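Local coordinates for protein biliverdin reductase (Synechocystis sp., PDB 5B3T) that probably reduces the linear tetrapyrrole biliverdin with NADPH, in the heme-degrading pathway, through a Rossmann-type nucleotide-binding domain and a C-terminal alpha/beta domain, at residues 169-172 against 177-180; 173-178 against 208-213; 44-49 against 81-86. All blocks are in the same frame, centred on the assembly; numbering follows the deposited sequence.

Interaction 1: 169-172 against 177-180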
loop_
_atom_site.group_PDB
_atom_site.type_symbol
_atom_site.label_atom_id
_atom_site.label_comp_id
_atom_site.label_asym_id
_atom_site.label_seq_id
_atom_site.Cartn_x
_atom_site.Cartn_y
_atom_site.Cartn_z
ATOM N N GLN A 169 20.318 4.014 -7.990
ATOM C CA GLN A 169 20.349 2.652 -8.512
ATOM C C GLN A 169 19.866 1.693 -7.425
ATOM O O GLN A 169 20.616 0.887 -6.871
ATOM C CB GLN A 169 21.750 2.298 -9.002
ATOM C CG GLN A 169 21.750 1.331 -10.176
ATOM C CD GLN A 169 22.999 0.474 -10.244
ATOM O OE1 GLN A 169 23.663 0.239 -9.233
ATOM N NE2 GLN A 169 23.323 -0.004 -11.440
ATOM N N ARG A 170 18.575 1.813 -7.117
ATOM C CA ARG A 170 17.931 0.981 -6.111
ATOM C C ARG A 170 16.593 0.491 -6.655
ATOM O O ARG A 170 16.144 0.902 -7.729
ATOM C CB ARG A 170 17.758 1.737 -4.786
ATOM C CG ARG A 170 16.796 2.909 -4.852
ATOM C CD ARG A 170 16.773 3.683 -3.542
ATOM N NE ARG A 170 16.372 2.850 -2.413
ATOM C CZ ARG A 170 15.771 3.312 -1.321
ATOM N NH1 ARG A 170 15.492 4.604 -1.213
ATOM N NH2 ARG A 170 15.444 2.483 -0.339
ATOM N N TRP A 171 15.948 -0.397 -5.890
ATOM C CA TRP A 171 14.807 -1.141 -6.418
ATOM C C TRP A 171 13.632 -0.236 -6.765
ATOM O O TRP A 171 12.826 -0.581 -7.637
ATOM C CB TRP A 171 14.376 -2.224 -5.423
ATOM C CG TRP A 171 13.715 -1.720 -4.167
ATOM C CD1 TRP A 171 14.320 -1.446 -2.974
ATOM C CD2 TRP A 171 12.318 -1.463 -3.975
ATOM N NE1 TRP A 171 13.387 -1.023 -2.056
ATOM C CE2 TRP A 171 12.150 -1.025 -2.646
ATOM C CE3 TRP A 171 11.192 -1.555 -4.801
ATOM C CZ2 TRP A 171 10.904 -0.678 -2.124
ATOM C CZ3 TRP A 171 9.953 -1.210 -4.281
ATOM C CH2 TRP A 171 9.820 -0.777 -2.955
ATOM N N THR A 172 13.515 0.923 -6.113
ATOM C CA THR A 172 12.402 1.826 -6.394
ATOM C C THR A 172 12.491 2.469 -7.773
ATOM O O THR A 172 11.488 3.013 -8.247
ATOM C CB THR A 172 12.320 2.913 -5.320
ATOM O OG1 THR A 172 13.611 3.503 -5.133
ATOM C CG2 THR A 172 11.834 2.326 -3.998
ATOM N N GLN A 177 11.676 -4.692 -10.217
ATOM C CA GLN A 177 11.439 -4.718 -8.776
ATOM C C GLN A 177 10.348 -3.734 -8.370
ATOM O O GLN A 177 9.517 -4.045 -7.508
ATOM C CB GLN A 177 12.735 -4.418 -8.022
ATOM C CG GLN A 177 13.753 -5.547 -8.061
ATOM C CD GLN A 177 15.033 -5.202 -7.325
ATOM O OE1 GLN A 177 15.827 -4.384 -7.788
ATOM N NE2 GLN A 177 15.238 -5.825 -6.170
ATOM N N PHE A 178 10.336 -2.542 -8.970
ATOM C CA PHE A 178 9.318 -1.559 -8.620
ATOM C C PHE A 178 7.976 -1.894 -9.259
ATOM O O PHE A 178 6.923 -1.670 -8.652
ATOM C CB PHE A 178 9.781 -0.160 -9.025
ATOM C CG PHE A 178 8.797 0.922 -8.688
ATOM C CD1 PHE A 178 8.458 1.184 -7.368
ATOM C CD2 PHE A 178 8.220 1.686 -9.685
ATOM C CE1 PHE A 178 7.551 2.180 -7.052
ATOM C CE2 PHE A 178 7.316 2.685 -9.375
ATOM C CZ PHE A 178 6.981 2.930 -8.056
ATOM N N GLY A 179 7.995 -2.440 -10.469
ATOM C CA GLY A 179 6.775 -2.845 -11.131
ATOM C C GLY A 179 6.006 -1.675 -11.717
ATOM O O GLY A 179 6.507 -0.554 -11.856
ATOM N N PHE A 180 4.755 -1.958 -12.065
ATOM C CA PHE A 180 3.883 -0.966 -12.681
ATOM C C PHE A 180 3.770 0.264 -11.785
ATOM O O PHE A 180 3.292 0.150 -10.648
ATOM C CB PHE A 180 2.502 -1.560 -12.948
ATOM C CG PHE A 180 1.592 -0.652 -13.729
ATOM C CD1 PHE A 180 2.031 -0.050 -14.898
ATOM C CD2 PHE A 180 0.298 -0.411 -13.302
ATOM C CE1 PHE A 180 1.198 0.787 -15.622
ATOM C CE2 PHE A 180 -0.540 0.423 -14.024
ATOM C CZ PHE A 180 -0.089 1.022 -15.186
#

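Interaction 2: 173-178 against 208-213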
loop_
_atom_site.group_PDB
_atom_site.type_symbol
_atom_site.label_atom_id
_atom_site.label_comp_id
_atom_site.label_asym_id
_atom_site.label_seq_id
_atom_site.Cartn_x
_atom_site.Cartn_y
_atom_site.Cartn_z
ATOM N N TYR A 173 13.657 2.429 -8.421
ATOM C CA TYR A 173 13.816 2.905 -9.790
ATOM C C TYR A 173 14.187 1.767 -10.734
ATOM O O TYR A 173 14.675 2.010 -11.841
ATOM C CB TYR A 173 14.860 4.023 -9.857
ATOM C CG TYR A 173 14.333 5.370 -9.416
ATOM C CD1 TYR A 173 14.062 5.628 -8.080
ATOM C CD2 TYR A 173 14.103 6.383 -10.339
ATOM C CE1 TYR A 173 13.578 6.858 -7.672
ATOM C CE2 TYR A 173 13.619 7.617 -9.942
ATOM C CZ TYR A 173 13.359 7.848 -8.608
ATOM O OH TYR A 173 12.877 9.072 -8.210
ATOM N N HIS A 174 13.963 0.528 -10.304
ATOM C CA HIS A 174 14.276 -0.667 -11.077
ATOM C C HIS A 174 12.983 -1.177 -11.703
ATOM O O HIS A 174 12.005 -1.426 -10.990
ATOM C CB HIS A 174 14.913 -1.718 -10.164
ATOM C CG HIS A 174 15.367 -2.959 -10.869
ATOM N ND1 HIS A 174 14.555 -4.060 -11.033
ATOM C CD2 HIS A 174 16.559 -3.284 -11.423
ATOM C CE1 HIS A 174 15.222 -5.005 -11.670
ATOM N NE2 HIS A 174 16.441 -4.559 -11.920
ATOM N N HIS A 175 12.979 -1.317 -13.034
ATOM C CA HIS A 175 11.753 -1.644 -13.764
ATOM C C HIS A 175 11.030 -2.845 -13.163
ATOM O O HIS A 175 9.831 -2.779 -12.866
ATOM C CB HIS A 175 12.071 -1.911 -15.238
ATOM C CG HIS A 175 12.215 -0.673 -16.069
ATOM N ND1 HIS A 175 11.137 0.094 -16.454
ATOM C CD2 HIS A 175 13.308 -0.084 -16.611
ATOM C CE1 HIS A 175 11.561 1.109 -17.187
ATOM N NE2 HIS A 175 12.874 1.023 -17.297
ATOM N N GLN A 176 11.745 -3.955 -12.973
ATOM C CA GLN A 176 11.092 -5.189 -12.548
ATOM C C GLN A 176 10.761 -5.182 -11.058
ATOM O O GLN A 176 9.675 -5.620 -10.661
ATOM C CB GLN A 176 11.972 -6.389 -12.899
ATOM C CG GLN A 176 12.044 -6.671 -14.394
ATOM C CD GLN A 176 12.934 -7.853 -14.716
ATOM O OE1 GLN A 176 13.316 -8.615 -13.827
ATOM N NE2 GLN A 176 13.267 -8.015 -15.992
ATOM N N GLN A 177 11.676 -4.692 -10.217
ATOM C CA GLN A 177 11.439 -4.718 -8.776
ATOM C C GLN A 177 10.348 -3.734 -8.370
ATOM O O GLN A 177 9.517 -4.045 -7.508
ATOM C CB GLN A 177 12.735 -4.418 -8.022
ATOM C CG GLN A 177 13.753 -5.547 -8.061
ATOM C CD GLN A 177 15.033 -5.202 -7.325
ATOM O OE1 GLN A 177 15.827 -4.384 -7.788
ATOM N NE2 GLN A 177 15.238 -5.825 -6.170
ATOM N N PHE A 178 10.336 -2.542 -8.970
ATOM C CA PHE A 178 9.318 -1.559 -8.620
ATOM C C PHE A 178 7.976 -1.894 -9.259
ATOM O O PHE A 178 6.923 -1.670 -8.652
ATOM C CB PHE A 178 9.781 -0.160 -9.025
ATOM C CG PHE A 178 8.797 0.922 -8.688
ATOM C CD1 PHE A 178 8.458 1.184 -7.368
ATOM C CD2 PHE A 178 8.220 1.686 -9.685
ATOM C CE1 PHE A 178 7.551 2.180 -7.052
ATOM C CE2 PHE A 178 7.316 2.685 -9.375
ATOM C CZ PHE A 178 6.981 2.930 -8.056
ATOM N N PHE A 208 8.810 6.274 -19.683
ATOM C CA PHE A 208 10.026 6.090 -18.908
ATOM C C PHE A 208 11.195 6.820 -19.556
ATOM O O PHE A 208 11.270 6.948 -20.782
ATOM C CB PHE A 208 10.384 4.605 -18.761
ATOM C CG PHE A 208 9.443 3.834 -17.881
ATOM C CD1 PHE A 208 9.608 3.833 -16.506
ATOM C CD2 PHE A 208 8.407 3.094 -18.428
ATOM C CE1 PHE A 208 8.749 3.117 -15.687
ATOM C CE2 PHE A 208 7.544 2.373 -17.615
ATOM C CZ PHE A 208 7.715 2.386 -16.242
ATOM N N TRP A 209 12.101 7.305 -18.710
ATOM C CA TRP A 209 13.421 7.780 -19.115
ATOM C C TRP A 209 14.429 6.769 -18.581
ATOM O O TRP A 209 14.643 6.685 -17.367
ATOM C CB TRP A 209 13.715 9.174 -18.563
ATOM C CG TRP A 209 12.948 10.314 -19.178
ATOM C CD1 TRP A 209 13.424 11.237 -20.065
ATOM C CD2 TRP A 209 11.583 10.673 -18.922
ATOM N NE1 TRP A 209 12.438 12.138 -20.387
ATOM C CE2 TRP A 209 11.298 11.815 -19.699
ATOM C CE3 TRP A 209 10.571 10.136 -18.120
ATOM C CZ2 TRP A 209 10.046 12.428 -19.695
ATOM C CZ3 TRP A 209 9.328 10.746 -18.118
ATOM C CH2 TRP A 209 9.077 11.879 -18.901
ATOM N N ASP A 210 15.041 5.999 -19.474
ATOM C CA ASP A 210 15.935 4.933 -19.043
ATOM C C ASP A 210 17.285 5.481 -18.598
ATOM O O ASP A 210 17.751 6.519 -19.074
ATOM C CB ASP A 210 16.147 3.915 -20.164
ATOM C CG ASP A 210 14.995 2.940 -20.294
ATOM O OD1 ASP A 210 14.126 2.917 -19.397
ATOM O OD2 ASP A 210 14.964 2.190 -21.293
ATOM N N GLN A 211 17.909 4.766 -17.669
ATOM C CA GLN A 211 19.307 4.982 -17.330
ATOM C C GLN A 211 20.184 4.320 -18.389
ATOM O O GLN A 211 19.689 3.586 -19.247
ATOM C CB GLN A 211 19.593 4.423 -15.936
ATOM C CG GLN A 211 18.955 5.183 -14.785
ATOM C CD GLN A 211 19.713 6.453 -14.420
ATOM O OE1 GLN A 211 20.476 6.984 -15.224
ATOM N NE2 GLN A 211 19.505 6.941 -13.199
ATOM N N PRO A 212 21.496 4.592 -18.386
ATOM C CA PRO A 212 22.389 3.847 -19.292
ATOM C C PRO A 212 22.244 2.342 -19.157
ATOM O O PRO A 212 22.234 1.628 -20.166
ATOM C CB PRO A 212 23.782 4.337 -18.878
ATOM C CG PRO A 212 23.546 5.722 -18.386
ATOM C CD PRO A 212 22.205 5.687 -17.698
ATOM N N ASN A 213 22.120 1.842 -17.929
ATOM C CA ASN A 213 21.698 0.469 -17.682
ATOM C C ASN A 213 20.178 0.435 -17.780
ATOM O O ASN A 213 19.489 0.911 -16.870
ATOM C CB ASN A 213 22.187 -0.013 -16.312
ATOM C CG ASN A 213 21.692 -1.412 -15.956
ATOM O OD1 ASN A 213 21.003 -2.069 -16.738
ATOM N ND2 ASN A 213 22.055 -1.873 -14.766
#

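Interaction 3: 44-49 against 81-86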
loop_
_atom_site.group_PDB
_atom_site.type_symbol
_atom_site.label_atom_id
_atom_site.label_comp_id
_atom_site.label_asym_id
_atom_site.label_seq_id
_atom_site.Cartn_x
_atom_site.Cartn_y
_atom_site.Cartn_z
ATOM N N TRP A 44 13.921 -9.525 8.257
ATOM C CA TRP A 44 14.805 -9.549 7.101
ATOM C C TRP A 44 14.743 -8.192 6.418
ATOM O O TRP A 44 13.666 -7.606 6.286
ATOM C CB TRP A 44 14.415 -10.663 6.112
ATOM C CG TRP A 44 15.212 -10.678 4.828
ATOM C CD1 TRP A 44 16.381 -11.344 4.597
ATOM C CD2 TRP A 44 14.879 -10.016 3.600
ATOM N NE1 TRP A 44 16.801 -11.130 3.305
ATOM C CE2 TRP A 44 15.897 -10.318 2.673
ATOM C CE3 TRP A 44 13.824 -9.191 3.197
ATOM C CZ2 TRP A 44 15.890 -9.825 1.368
ATOM C CZ3 TRP A 44 13.819 -8.704 1.902
ATOM C CH2 TRP A 44 14.845 -9.022 1.002
ATOM N N GLY A 45 15.903 -7.692 6.007
ATOM C CA GLY A 45 15.977 -6.464 5.242
ATOM C C GLY A 45 16.683 -6.692 3.923
ATOM O O GLY A 45 17.472 -7.632 3.795
ATOM N N ASN A 46 16.410 -5.848 2.930
ATOM C CA ASN A 46 17.005 -6.027 1.612
ATOM C C ASN A 46 18.330 -5.295 1.445
ATOM O O ASN A 46 19.106 -5.649 0.550
ATOM C CB ASN A 46 16.036 -5.559 0.522
ATOM C CG ASN A 46 15.816 -4.059 0.544
ATOM O OD1 ASN A 46 15.127 -3.534 1.418
ATOM N ND2 ASN A 46 16.406 -3.361 -0.418
ATOM N N SER A 47 18.609 -4.295 2.280
ATOM C CA SER A 47 19.798 -3.463 2.142
ATOM C C SER A 47 20.559 -3.413 3.460
ATOM O O SER A 47 19.953 -3.417 4.537
ATOM C CB SER A 47 19.430 -2.044 1.688
ATOM O OG SER A 47 18.625 -1.390 2.654
ATOM N N GLU A 48 21.890 -3.339 3.361
ATOM C CA GLU A 48 22.753 -3.529 4.526
ATOM C C GLU A 48 22.508 -2.473 5.597
ATOM O O GLU A 48 22.368 -2.798 6.782
ATOM C CB GLU A 48 24.221 -3.516 4.097
ATOM C CG GLU A 48 24.659 -4.742 3.314
ATOM C CD GLU A 48 26.166 -4.920 3.313
ATOM O OE1 GLU A 48 26.887 -3.907 3.203
ATOM O OE2 GLU A 48 26.629 -6.075 3.426
ATOM N N ALA A 49 22.468 -1.198 5.203
ATOM C CA ALA A 49 22.409 -0.121 6.188
ATOM C C ALA A 49 21.085 -0.128 6.945
ATOM O O ALA A 49 21.064 -0.023 8.177
ATOM C CB ALA A 49 22.633 1.228 5.505
ATOM N N ALA A 81 6.392 -6.245 4.133
ATOM C CA ALA A 81 6.393 -4.830 3.752
ATOM C C ALA A 81 7.782 -4.519 3.190
ATOM O O ALA A 81 8.626 -3.907 3.846
ATOM C CB ALA A 81 6.048 -3.916 4.927
ATOM N N THR A 82 8.002 -4.932 1.903
ATOM C CA THR A 82 9.343 -4.873 1.343
ATOM C C THR A 82 9.273 -4.477 -0.130
ATOM O O THR A 82 8.384 -3.713 -0.535
ATOM C CB THR A 82 10.049 -6.232 1.559
ATOM O OG1 THR A 82 11.388 -6.190 1.049
ATOM C CG2 THR A 82 9.282 -7.379 0.888
ATOM N N ILE A 83 10.232 -4.958 -0.920
ATOM C CA ILE A 83 10.290 -4.661 -2.348
ATOM C C ILE A 83 8.998 -5.097 -3.033
ATOM O O ILE A 83 8.529 -6.224 -2.829
ATOM C CB ILE A 83 11.515 -5.365 -2.958
ATOM C CG1 ILE A 83 12.811 -4.773 -2.379
ATOM C CG2 ILE A 83 11.486 -5.293 -4.458
ATOM C CD1 ILE A 83 14.073 -5.589 -2.702
ATOM N N ASN A 84 8.464 -4.240 -3.885
ATOM C CA ASN A 84 7.150 -4.449 -4.493
ATOM C C ASN A 84 7.032 -5.822 -5.143
ATOM O O ASN A 84 6.063 -6.554 -4.910
ATOM C CB ASN A 84 6.870 -3.357 -5.531
ATOM C CG ASN A 84 6.512 -2.026 -4.902
ATOM O OD1 ASN A 84 6.226 -1.948 -3.708
ATOM N ND2 ASN A 84 6.513 -0.971 -5.710
ATOM N N GLN A 85 8.017 -6.188 -5.967
ATOM C CA GLN A 85 7.915 -7.410 -6.760
ATOM C C GLN A 85 7.821 -8.658 -5.888
ATOM O O GLN A 85 7.236 -9.662 -6.306
ATOM C CB GLN A 85 9.114 -7.511 -7.706
ATOM C CG GLN A 85 9.045 -8.671 -8.693
ATOM C CD GLN A 85 10.254 -8.732 -9.610
ATOM O OE1 GLN A 85 11.370 -8.396 -9.210
ATOM N NE2 GLN A 85 10.037 -9.165 -10.847
ATOM N N LEU A 86 8.370 -8.609 -4.674
ATOM C CA LEU A 86 8.507 -9.799 -3.841
ATOM C C LEU A 86 7.235 -10.192 -3.100
ATOM O O LEU A 86 7.156 -11.326 -2.613
ATOM C CB LEU A 86 9.627 -9.592 -2.818
ATOM C CG LEU A 86 11.055 -9.465 -3.343
ATOM C CD1 LEU A 86 12.023 -9.240 -2.192
ATOM C CD2 LEU A 86 11.430 -10.714 -4.123
HETATM O O HOH W 1 13.090 -4.571 2.565
#

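Interaction 1: 169-172 against 177-180
Trp171 and Thr172 meet Gln177 and Phe178 where a loop turns into the short helix 175-178, a worked example of a binding loop folding back on the helix that follows it. The tight part lies around Phe178. The carbonyl oxygen of Thr172 stands over one face of the phenyl ring of Phe178, nearer its rim than its centre, 3.4 Å from Phe178 CG, and the oxygen of Trp171 comes equally close, 3.4 Å, to Phe178 CB. With CG anti to the backbone N (chi1 -179°), the Phe178 ring is carried under the carbonyl oxygen of Thr172. Trp171 CZ3 comes to the edge of that ring, 4.2 Å from Phe178 CD1, the two side chains crossing at about a right angle. On the indole itself, Thr172 CG2 sits over the centre of one face, 3.5 Å above the plane. The extended chain of Gln177 runs alongside the root of the same tryptophan, bringing its OE1 to 3.5 Å from Trp171 CB, a packing contact and no more.

The loose side belongs to Arg170 and Gln169, both exposed; the CB of Arg170 is directed away from the helix. Arg170 and Trp171 bind NADP(+) in another structure of this protein, though no nucleotide is bound here. Beyond the two segments, Lys240 donates to the oxygen of Thr172 and also makes a cation-pi contact with Phe178. Replacing Phe178 by an alanine would probably open a gap beneath Thr172 O and leave Lys240 without its aromatic partner. Across the two segments the chemistry is packing alone, so shape rather than polar bonding probably sets how the cofactor-binding tryptophan stands against the helix, while the lysine's charge probably offsets the cost of setting a carbonyl oxygen over an aromatic face.

Interaction 2: 173-178 against 208-213
His175, in the first turn of helix 175-178, faces the end of strand 199-210 across a wide backbone gap, its CA lying 9.4 Å from the CA of Asp210, so that side chains alone span the distance. The imidazole of His175 does so with two of its atoms. CE1 points at one face of Phe208, 3.4 Å from Phe208 CD1 and nearer the rim than the centre of the ring. This is a T-shaped, edge-to-face pair, with centroids 4.6 Å apart and planes inclined at 64°. The neighbouring NE2 donates to Asp210 OD1 over 3.1 Å, at an N-H...O angle of 159°. The oxygen lies close to the imidazole plane, but the hydrogen reaches the carboxylate on its syn side, tilted out of the carboxylate plane, and the two flat groups stand nearly perpendicular. The contact depends on the first torsion of His175, chi1 -81°, which places CG anti to the carbonyl carbon and sends the ring out from the helix toward the strand.

In fold terms, the pair joins a short helix to an outermost strand of the mixed sheet in the C-terminal domain of the Gfo/Idh/MocA family. Phe217, on the adjacent strand 217-228, meets both rings and completes an aromatic cluster; His175 also makes a backbone hydrogen bond with Glu215.

The helix start is set by His174, the N-cap. Its ND1 accepts from Gln177 N at 3.1 Å, the donor lying in the imidazole plane, while its carbonyl O receives Phe178 N at 2.8 Å. Gln177 OE1 leans over one face of that ring, and the edge-to-face approach of Tyr216 further confines the capping histidine. The partner of His175 is less enclosed: Asp210 is an exposed residue, and solvent probably weakens its electrostatic pull on the imidazole.

Interaction 3: 44-49 against 81-86
Asn46 and Thr82 are linked by one water: it donates to Asn46 OD1 at 2.6 Å and is hydrogen-bonded to Thr82 OG1 at 2.8 Å. The same hydroxyl lies at the edge of the Trp44 indole, close to its plane and 3.6 Å from Trp44 CZ3, so that it meets the rim of the ring rather than a face. Two apolar touches complete the first shell. Ile83 extends its CD1 to 3.8 Å from Asn46 CB, packing against the base of the amide, and Leu86 CD1 approaches the indole obliquely, 4.3 Å from Trp44 CH2.

The torsions and neighbours behind these contacts explain their placement. Thr82 turns OG1 anti to its backbone nitrogen (chi1 -178°), which directs the hydroxyl toward Trp44 and the water. The chain from Ile83 to Leu86 is drawn into a turn by Leu86 N bonding to Ile83 O at 3.0 Å, which brings both aliphatic side chains to the same flank. In the second shell, NE2 of His87 is hydrogen-bonded to the backbone nitrogen of Thr82, and Trp44 also makes an edge-to-face contact with Trp66.

Asn46, Ser47, Asn84 and His87 all bind NADP(+) in another structure of this protein. In a Rossmann fold the loop after the second strand usually reads the adenosine ribose and its phosphate, which is consistent with the role of Asn46 and Ser47. Asn46 and Ile83 also touch Trp171, from the loop before helix 175-178. Within the nucleotide-binding domain, the two loops leave strands 38-44 and 77-80, which flank strand 14-19 in the parallel sheet; Val19 of strand 14-19, between them, packs on both Trp44 and Thr82, and the loops lead on into helices 48-58 and 87-96.

Overall arrangement
Along the chain interaction 3 comes first, in the Rossmann domain; interactions 1 and 2 follow in the C-terminal domain, sharing helix 175-178 with their centres about 7 Å apart. Interaction 1 ties that helix to the loop preceding it, whereas interaction 2 ties it to an edge strand, 199-210, of the mixed sheet. Interaction 3 is centred about 11 Å from interaction 1 and about 17 Å from interaction 2, yet the helix reaches it: Gln177 O probably accepts from Gln85 N, and Phe178 O from Asn84 ND2. The helix therefore appears to bridge the two domains, and NADP(+)-binding residues from both, Asn46 and Asn84 with Trp171, come together at their junction.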